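PDB 6C32: acetyltransferase, GNAT family protein from Mycobacterium smegmatis, which binds acetyl-coenzyme A and probably transfers its acetyl group to an amine, perhaps the N-terminal alanine of a protein, as in RimJ-type enzymes. Local coordinates for residues Gln93-Asn98 against Ser106-Tyr111; Ala159-Arg164 against Gln194-Arg199. One frame throughout, in Å; residues are numbered along the deposited sequence.

In the fold
Contact 1 comes first along the chain and closes before contact 2 opens; their centres lie about 16 Å apart. Contact 1, near the centre of the molecule, is a beta hairpin of strands 89-97 and 106-113 in the mixed sheet of the GNAT fold. Contact 2, nearer the periphery, joins the end of helix 152-161 to the start of the C-terminal helix 196-202. They meet where Ile109 of the hairpin packs against Phe163. Acetyl-CoA spans both: its thioester end lies along Gly110 and Tyr111, while His160 approaches its 3'-phosphorylated ribose. The hairpin thus holds the reactive end of the cofactor, and contact 2 lies beside its nucleotide end.

Contact 1: Gln93-Asn98 against Ser106-Tyr111; sequences QLTIGN and SAWIGY. With ACO (acetyl coenzyme *a), chain B.
The indole of Trp108 lies with one face over Gly97, whose CA sits 3.6 Å from the centroid of the six-membered ring in a CH-pi contact, while Gly110 N lies in plane at the ring's edge. The Tyr111 ring turns a face to the cofactor, with the acetyl O of acetyl-CoA above its centre and the pantetheine methyl CEP in plane at its edge. Both aromatics stand on strand 106-113, the second strand of an antiparallel beta hairpin in the GNAT fold, and project to opposite faces of the sheet. Two hydrogen-bonded pairs, Thr95 with Gly110 and Gly97 with Trp108, close four backbone bonds; Gly110 N to Thr95 O is 2.9 Å long.

Trp108 CG is wedged between its own backbone N and carbonyl carbon (chi1 58°), which folds the indole back across the partner strand. There Thr95 CG2 lies alongside, 4.0 Å from Trp108 CH2, and Asn98 CB comes obliquely to within 3.5 Å of Trp108 CD1. Glycine suits position 97 because a side chain there would run into the indole.

On the opposite face, which Tyr111 shares, the packing between the strands is aliphatic. Leu94 CD1 meets Ile109 CD1 at 3.8 Å, Ile96 lies beside Ile109, and its CG2 branch reaches Ala107 CB at 3.6 Å, the small alanine leaving the branched chain room. Strands 80-86 and 142-147 continue this layer on their respective sides. Tyr111 sends its hydroxyl to Ser154 OG on helix 152-161, which ties down the far end of the ring. Its backbone grips the cofactor twice: Tyr111 N donates to the acetyl carbonyl O of acetyl-CoA at 3.1 Å, and Tyr111 O accepts from the pantetheine amide N4P at 2.9 Å.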
loop_
_atom_site.group_PDB
_atom_site.type_symbol
_atom_site.label_atom_id
_atom_site.label_comp_id
_atom_site.label_asym_id
_atom_site.label_seq_id
_atom_site.Cartn_x
_atom_site.Cartn_y
_atom_site.Cartn_z
ATOM N N GLN A 93 -0.510 6.074 -1.792
ATOM C CA GLN A 93 0.191 5.020 -2.512
ATOM C C GLN A 93 -0.113 3.671 -1.887
ATOM O O GLN A 93 -0.394 3.560 -0.691
ATOM C CB GLN A 93 1.720 5.225 -2.522
ATOM C CG GLN A 93 2.174 6.439 -3.289
ATOM C CD GLN A 93 3.655 6.669 -3.151
ATOM O OE1 GLN A 93 4.087 7.597 -2.467
ATOM N NE2 GLN A 93 4.449 5.813 -3.789
ATOM N N LEU A 94 -0.057 2.651 -2.735
ATOM C CA LEU A 94 -0.171 1.250 -2.358
ATOM C C LEU A 94 0.987 0.549 -3.051
ATOM O O LEU A 94 1.053 0.545 -4.281
ATOM C CB LEU A 94 -1.519 0.668 -2.804
ATOM C CG LEU A 94 -2.027 -0.769 -2.513
ATOM C CD1 LEU A 94 -1.147 -1.879 -3.147
ATOM C CD2 LEU A 94 -2.331 -1.072 -1.060
ATOM N N THR A 95 1.909 -0.007 -2.277
ATOM C CA THR A 95 3.119 -0.608 -2.824
ATOM C C THR A 95 3.165 -2.083 -2.457
ATOM O O THR A 95 3.053 -2.440 -1.280
ATOM C CB THR A 95 4.382 0.090 -2.305
ATOM O OG1 THR A 95 4.303 1.505 -2.543
ATOM C CG2 THR A 95 5.619 -0.471 -3.004
ATOM N N ILE A 96 3.318 -2.930 -3.467
ATOM C CA ILE A 96 3.637 -4.338 -3.286
ATOM C C ILE A 96 5.133 -4.492 -3.502
ATOM O O ILE A 96 5.668 -4.036 -4.524
ATOM C CB ILE A 96 2.818 -5.210 -4.254
ATOM C CG1 ILE A 96 1.328 -5.007 -3.965
ATOM C CG2 ILE A 96 3.183 -6.683 -4.122
ATOM C CD1 ILE A 96 0.503 -4.825 -5.198
ATOM N N GLY A 97 5.831 -5.079 -2.515
ATOM C CA GLY A 97 7.275 -5.112 -2.529
ATOM C C GLY A 97 7.821 -6.502 -2.260
ATOM O O GLY A 97 7.112 -7.402 -1.786
ATOM N N ASN A 98 9.116 -6.658 -2.552
ATOM C CA ASN A 98 9.825 -7.919 -2.321
ATOM C C ASN A 98 9.073 -9.088 -2.963
ATOM O O ASN A 98 8.868 -10.136 -2.345
ATOM C CB ASN A 98 10.036 -8.146 -0.815
ATOM C CG ASN A 98 10.998 -9.288 -0.510
ATOM O OD1 ASN A 98 11.942 -9.550 -1.262
ATOM N ND2 ASN A 98 10.754 -9.977 0.604
ATOM N N SER A 106 5.358 -14.859 -2.899
ATOM C CA SER A 106 4.937 -14.021 -1.793
ATOM C C SER A 106 5.448 -12.609 -2.023
ATOM O O SER A 106 6.324 -12.374 -2.862
ATOM C CB SER A 106 5.448 -14.595 -0.453
ATOM O OG SER A 106 4.902 -13.904 0.660
ATOM N N ALA A 107 4.876 -11.662 -1.275
ATOM C CA ALA A 107 5.297 -10.263 -1.291
ATOM C C ALA A 107 4.765 -9.601 -0.026
ATOM O O ALA A 107 3.876 -10.133 0.644
ATOM C CB ALA A 107 4.773 -9.513 -2.527
ATOM N N TRP A 108 5.288 -8.415 0.273
ATOM C CA TRP A 108 4.674 -7.563 1.283
ATOM C C TRP A 108 3.862 -6.450 0.622
ATOM O O TRP A 108 4.017 -6.153 -0.569
ATOM C CB TRP A 108 5.713 -6.971 2.261
ATOM C CG TRP A 108 6.845 -6.120 1.686
ATOM C CD1 TRP A 108 8.164 -6.485 1.577
ATOM C CD2 TRP A 108 6.779 -4.749 1.235
ATOM N NE1 TRP A 108 8.906 -5.447 1.058
ATOM C CE2 TRP A 108 8.086 -4.376 0.832
ATOM C CE3 TRP A 108 5.742 -3.814 1.109
ATOM C CZ2 TRP A 108 8.386 -3.102 0.324
ATOM C CZ3 TRP A 108 6.044 -2.544 0.588
ATOM C CH2 TRP A 108 7.358 -2.206 0.204
ATOM N N ILE A 109 2.963 -5.854 1.412
ATOM C CA ILE A 109 2.086 -4.787 0.943
ATOM C C ILE A 109 2.135 -3.644 1.954
ATOM O O ILE A 109 2.173 -3.880 3.168
ATOM C CB ILE A 109 0.643 -5.306 0.712
ATOM C CG1 ILE A 109 -0.162 -4.331 -0.156
ATOM C CG2 ILE A 109 -0.078 -5.638 2.026
ATOM C CD1 ILE A 109 -1.262 -5.038 -1.012
ATOM N N GLY A 110 2.204 -2.409 1.452
ATOM C CA GLY A 110 2.206 -1.235 2.311
ATOM C C GLY A 110 1.385 -0.133 1.668
ATOM O O GLY A 110 1.095 -0.183 0.478
ATOM N N TYR A 111 1.007 0.866 2.470
ATOM C CA TYR A 111 0.108 1.901 1.961
ATOM C C TYR A 111 0.156 3.130 2.858
ATOM O O TYR A 111 0.584 3.072 4.018
ATOM C CB TYR A 111 -1.345 1.395 1.877
ATOM C CG TYR A 111 -1.723 0.630 3.126
ATOM C CD1 TYR A 111 -2.130 1.293 4.290
ATOM C CD2 TYR A 111 -1.612 -0.755 3.167
ATOM C CE1 TYR A 111 -2.439 0.575 5.461
ATOM C CE2 TYR A 111 -1.926 -1.475 4.311
ATOM C CZ TYR A 111 -2.334 -0.807 5.454
ATOM O OH TYR A 111 -2.619 -1.552 6.571
HETATM N N1A ACO B . -7.905 3.404 16.946
HETATM C C2A ACO B . -8.736 2.499 16.391
HETATM N N3A ACO B . -9.232 2.657 15.156
HETATM C C4A ACO B . -8.913 3.757 14.423
HETATM C C5A ACO B . -8.066 4.725 14.952
HETATM C C6A ACO B . -7.559 4.508 16.269
HETATM N N6A ACO B . -6.642 5.510 16.877
HETATM N N7A ACO B . -7.928 5.667 14.038
HETATM C C8A ACO B . -8.646 5.329 12.982
HETATM N N9A ACO B . -9.255 4.176 13.222
HETATM C C1B ACO B . -10.153 3.441 12.311
HETATM C C2B ACO B . -10.838 4.161 11.510
HETATM O O2B ACO B . -12.080 4.682 12.098
HETATM C C3B ACO B . -11.189 3.083 10.310
HETATM O O3B ACO B . -12.097 2.073 10.824
HETATM P P3B ACO B . -13.752 2.228 10.859
HETATM O O7A ACO B . -14.172 3.292 11.881
HETATM O O8A ACO B . -14.267 0.838 11.233
HETATM O O9A ACO B . -14.290 2.646 9.509
HETATM C C4B ACO B . -10.046 2.453 10.091
HETATM O O4B ACO B . -9.197 2.663 11.325
HETATM C C5B ACO B . -9.271 3.085 8.876
HETATM O O5B ACO B . -9.823 2.391 7.770
HETATM P P1A ACO B . -9.838 3.232 6.376
HETATM O O1A ACO B . -10.061 2.279 5.231
HETATM O O2A ACO B . -10.863 4.342 6.495
HETATM O O3A ACO B . -8.321 3.795 6.321
HETATM P P2A ACO B . -7.772 5.285 5.928
HETATM O O4A ACO B . -8.203 5.660 4.535
HETATM O O5A ACO B . -8.289 6.237 7.030
HETATM O O6A ACO B . -6.120 5.176 6.011
HETATM C CBP ACO B . -4.031 4.799 7.186
HETATM C CCP ACO B . -5.565 4.598 7.216
HETATM C CDP ACO B . -3.434 4.125 8.424
HETATM C CEP ACO B . -3.463 4.132 5.899
HETATM C CAP ACO B . -3.751 6.293 7.178
HETATM O OAP ACO B . -4.175 6.889 8.435
HETATM C C9P ACO B . -2.300 6.606 6.991
HETATM O O9P ACO B . -1.844 6.726 5.856
HETATM N N8P ACO B . -1.464 6.779 8.174
HETATM C C7P ACO B . -0.035 7.113 8.152
HETATM C C6P ACO B . 0.794 6.102 7.330
HETATM C C5P ACO B . 0.561 4.658 7.834
HETATM O O5P ACO B . 0.393 4.393 9.036
HETATM N N4P ACO B . 0.518 3.593 6.835
HETATM C C3P ACO B . 0.317 2.163 7.257
HETATM C C2P ACO B . 1.726 1.706 7.758
HETATM S S1P ACO B . 1.695 -0.089 8.013
HETATM C C ACO B . 1.378 -0.804 6.363
HETATM O O ACO B . 1.469 -0.134 5.370
HETATM C CH3 ACO B . 0.995 -2.315 6.282
#

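Contact 2: Ala159-Arg164 against Gln194-Arg199; sequences AHVGFR and QSAAHR. With ACO (acetyl coenzyme *a), chain B.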
loop_
_atom_site.group_PDB
_atom_site.type_symbol
_atom_site.label_atom_id
_atom_site.label_comp_id
_atom_site.label_asym_id
_atom_site.label_seq_id
_atom_site.Cartn_x
_atom_site.Cartn_y
_atom_site.Cartn_z
ATOM N N ALA A 159 -7.188 -5.733 9.504
ATOM C CA ALA A 159 -8.244 -6.600 10.024
ATOM C C ALA A 159 -9.485 -6.578 9.136
ATOM O O ALA A 159 -10.143 -7.611 8.997
ATOM C CB ALA A 159 -8.615 -6.201 11.454
ATOM N N HIS A 160 -9.819 -5.424 8.534
ATOM C CA HIS A 160 -10.975 -5.339 7.634
ATOM C C HIS A 160 -10.900 -6.365 6.512
ATOM O O HIS A 160 -11.924 -6.910 6.086
ATOM C CB HIS A 160 -11.073 -3.946 7.004
ATOM C CG HIS A 160 -11.408 -2.856 7.970
ATOM N ND1 HIS A 160 -11.247 -1.520 7.663
ATOM C CD2 HIS A 160 -11.891 -2.898 9.234
ATOM C CE1 HIS A 160 -11.616 -0.786 8.699
ATOM N NE2 HIS A 160 -12.012 -1.598 9.665
ATOM N N VAL A 161 -9.689 -6.595 5.985
ATOM C CA VAL A 161 -9.477 -7.456 4.824
ATOM C C VAL A 161 -9.224 -8.908 5.233
ATOM O O VAL A 161 -9.311 -9.812 4.386
ATOM C CB VAL A 161 -8.339 -6.806 3.994
ATOM C CG1 VAL A 161 -7.865 -7.683 2.850
ATOM C CG2 VAL A 161 -8.798 -5.449 3.443
ATOM N N GLY A 162 -8.963 -9.169 6.508
ATOM C CA GLY A 162 -8.809 -10.526 7.004
ATOM C C GLY A 162 -7.391 -10.992 7.270
ATOM O O GLY A 162 -7.169 -12.206 7.353
ATOM N N PHE A 163 -6.430 -10.084 7.419
ATOM C CA PHE A 163 -5.062 -10.513 7.702
ATOM C C PHE A 163 -4.970 -11.204 9.068
ATOM O O PHE A 163 -5.654 -10.824 10.021
ATOM C CB PHE A 163 -4.119 -9.306 7.641
ATOM C CG PHE A 163 -3.678 -8.962 6.241
ATOM C CD1 PHE A 163 -4.469 -8.167 5.425
ATOM C CD2 PHE A 163 -2.471 -9.456 5.733
ATOM C CE1 PHE A 163 -4.070 -7.857 4.126
ATOM C CE2 PHE A 163 -2.053 -9.145 4.437
ATOM C CZ PHE A 163 -2.848 -8.348 3.631
ATOM N N ARG A 164 -4.134 -12.242 9.149
ATOM C CA ARG A 164 -3.849 -12.969 10.387
ATOM C C ARG A 164 -2.522 -12.508 10.982
ATOM O O ARG A 164 -1.536 -12.371 10.258
ATOM C CB ARG A 164 -3.716 -14.477 10.142
ATOM C CG ARG A 164 -4.895 -15.232 9.585
ATOM C CD ARG A 164 -4.442 -16.667 9.261
ATOM N NE ARG A 164 -3.750 -16.735 7.974
ATOM C CZ ARG A 164 -2.434 -16.899 7.815
ATOM N NH1 ARG A 164 -1.629 -17.033 8.870
ATOM N NH2 ARG A 164 -1.920 -16.935 6.587
ATOM N N GLN A 194 -14.092 -15.663 -1.173
ATOM C CA GLN A 194 -14.559 -14.546 -1.968
ATOM C C GLN A 194 -13.379 -13.594 -2.120
ATOM O O GLN A 194 -12.453 -13.601 -1.303
ATOM C CB GLN A 194 -15.726 -13.842 -1.254
ATOM C CG GLN A 194 -15.284 -13.373 0.147
ATOM C CD GLN A 194 -16.351 -13.514 1.218
ATOM O OE1 GLN A 194 -16.245 -14.373 2.103
ATOM N NE2 GLN A 194 -17.355 -12.635 1.181
ATOM N N SER A 195 -13.409 -12.761 -3.159
ATOM C CA SER A 195 -12.393 -11.720 -3.271
ATOM C C SER A 195 -12.478 -10.772 -2.074
ATOM O O SER A 195 -13.491 -10.705 -1.365
ATOM C CB SER A 195 -12.548 -10.941 -4.580
ATOM O OG SER A 195 -13.716 -10.132 -4.570
ATOM N N ALA A 196 -11.380 -10.044 -1.837
ATOM C CA ALA A 196 -11.365 -9.072 -0.747
ATOM C C ALA A 196 -12.349 -7.939 -1.010
ATOM O O ALA A 196 -12.967 -7.420 -0.076
ATOM C CB ALA A 196 -9.949 -8.513 -0.539
ATOM N N ALA A 197 -12.491 -7.529 -2.274
ATOM C CA ALA A 197 -13.487 -6.518 -2.616
ATOM C C ALA A 197 -14.888 -7.015 -2.286
ATOM O O ALA A 197 -15.698 -6.293 -1.692
ATOM C CB ALA A 197 -13.383 -6.156 -4.102
ATOM N N HIS A 198 -15.182 -8.260 -2.661
ATOM C CA HIS A 198 -16.490 -8.837 -2.385
ATOM C C HIS A 198 -16.760 -8.876 -0.889
ATOM O O HIS A 198 -17.878 -8.593 -0.442
ATOM C CB HIS A 198 -16.559 -10.236 -3.002
ATOM C CG HIS A 198 -17.896 -10.890 -2.870
ATOM N ND1 HIS A 198 -18.331 -11.466 -1.694
ATOM C CD2 HIS A 198 -18.894 -11.065 -3.768
ATOM C CE1 HIS A 198 -19.541 -11.962 -1.873
ATOM N NE2 HIS A 198 -19.906 -11.734 -3.122
ATOM N N ARG A 199 -15.732 -9.205 -0.102
ATOM C CA ARG A 199 -15.842 -9.190 1.353
ATOM C C ARG A 199 -16.175 -7.791 1.870
ATOM O O ARG A 199 -17.004 -7.637 2.780
ATOM C CB ARG A 199 -14.528 -9.712 1.953
ATOM C CG ARG A 199 -14.360 -9.553 3.452
ATOM C CD ARG A 199 -13.025 -10.177 3.938
ATOM N NE ARG A 199 -12.756 -9.882 5.349
ATOM C CZ ARG A 199 -12.803 -10.786 6.330
ATOM N NH1 ARG A 199 -13.096 -12.051 6.051
ATOM N NH2 ARG A 199 -12.552 -10.429 7.587
HETATM N N1A ACO B . -7.905 3.404 16.946
HETATM C C2A ACO B . -8.736 2.499 16.391
HETATM N N3A ACO B . -9.232 2.657 15.156
HETATM C C4A ACO B . -8.913 3.757 14.423
HETATM C C5A ACO B . -8.066 4.725 14.952
HETATM C C6A ACO B . -7.559 4.508 16.269
HETATM N N6A ACO B . -6.642 5.510 16.877
HETATM N N7A ACO B . -7.928 5.667 14.038
HETATM C C8A ACO B . -8.646 5.329 12.982
HETATM N N9A ACO B . -9.255 4.176 13.222
HETATM C C1B ACO B . -10.153 3.441 12.311
HETATM C C2B ACO B . -10.838 4.161 11.510
HETATM O O2B ACO B . -12.080 4.682 12.098
HETATM C C3B ACO B . -11.189 3.083 10.310
HETATM O O3B ACO B . -12.097 2.073 10.824
HETATM P P3B ACO B . -13.752 2.228 10.859
HETATM O O7A ACO B . -14.172 3.292 11.881
HETATM O O8A ACO B . -14.267 0.838 11.233
HETATM O O9A ACO B . -14.290 2.646 9.509
HETATM C C4B ACO B . -10.046 2.453 10.091
HETATM O O4B ACO B . -9.197 2.663 11.325
HETATM C C5B ACO B . -9.271 3.085 8.876
HETATM O O5B ACO B . -9.823 2.391 7.770
HETATM P P1A ACO B . -9.838 3.232 6.376
HETATM O O1A ACO B . -10.061 2.279 5.231
HETATM O O2A ACO B . -10.863 4.342 6.495
HETATM O O3A ACO B . -8.321 3.795 6.321
HETATM P P2A ACO B . -7.772 5.285 5.928
HETATM O O4A ACO B . -8.203 5.660 4.535
HETATM O O5A ACO B . -8.289 6.237 7.030
HETATM O O6A ACO B . -6.120 5.176 6.011
HETATM C CBP ACO B . -4.031 4.799 7.186
HETATM C CCP ACO B . -5.565 4.598 7.216
HETATM C CDP ACO B . -3.434 4.125 8.424
HETATM C CEP ACO B . -3.463 4.132 5.899
HETATM C CAP ACO B . -3.751 6.293 7.178
HETATM O OAP ACO B . -4.175 6.889 8.435
HETATM C C9P ACO B . -2.300 6.606 6.991
HETATM O O9P ACO B . -1.844 6.726 5.856
HETATM N N8P ACO B . -1.464 6.779 8.174
HETATM C C7P ACO B . -0.035 7.113 8.152
HETATM C C6P ACO B . 0.794 6.102 7.330
HETATM C C5P ACO B . 0.561 4.658 7.834
HETATM O O5P ACO B . 0.393 4.393 9.036
HETATM N N4P ACO B . 0.518 3.593 6.835
HETATM C C3P ACO B . 0.317 2.163 7.257
HETATM C C2P ACO B . 1.726 1.706 7.758
HETATM S S1P ACO B . 1.695 -0.089 8.013
HETATM C C ACO B . 1.378 -0.804 6.363
HETATM O O ACO B . 1.469 -0.134 5.370
HETATM C CH3 ACO B . 0.995 -2.315 6.282
#
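Arg199 reaches from the first turn of helix 196-202 to the end of helix 152-161 and donates from NE to His160 O, 3.2 Å away and almost straight at 177°. The acceptor lies in the guanidinium plane, but the donor is tilted 30° from the plane of the carbonyl. With CG anti to the backbone N (chi1 170°) and the chain extended as far as NE, the long side chain reaches across from one helix to the end of the other, and Gly162 CA lies under one face of its guanidinium.

Gly162 is the C' residue of a Schellman motif: Phe163 N returns to Leu158 O, and Gly162 N bonds weakly to Ala159 O. Its positive phi would press a CB against the preceding carbonyl, so glycine fits.

The packed side lies deeper, where Val161 CG1 approaches Ala196 CB at 4.1 Å. Both are buried against helix 122-135, Val161 on Leu127 and Leu131, Ala196 on Ala128; the short alanine lets the helices come close. By contrast, the Arg199 side is at the exposed rim and touches mainly backbone.

Helix 196-202 is capped at its start: Ser195 is the N-cap, its OG accepting from His198 N at 3.0 Å, and Asp132 takes the N-H groups of Ala196 and Ala197. Facing the other way, His160 bonds through ND1 to Thr124, and its CE1 edge lies 3.6 Å from O3B of acetyl-CoA. Since carbonyls gather at the C-terminal end of helix 152-161, the positive guanidinium of Arg199 is probably stabilised by the helix dipole there as well as by its bond to His160 O.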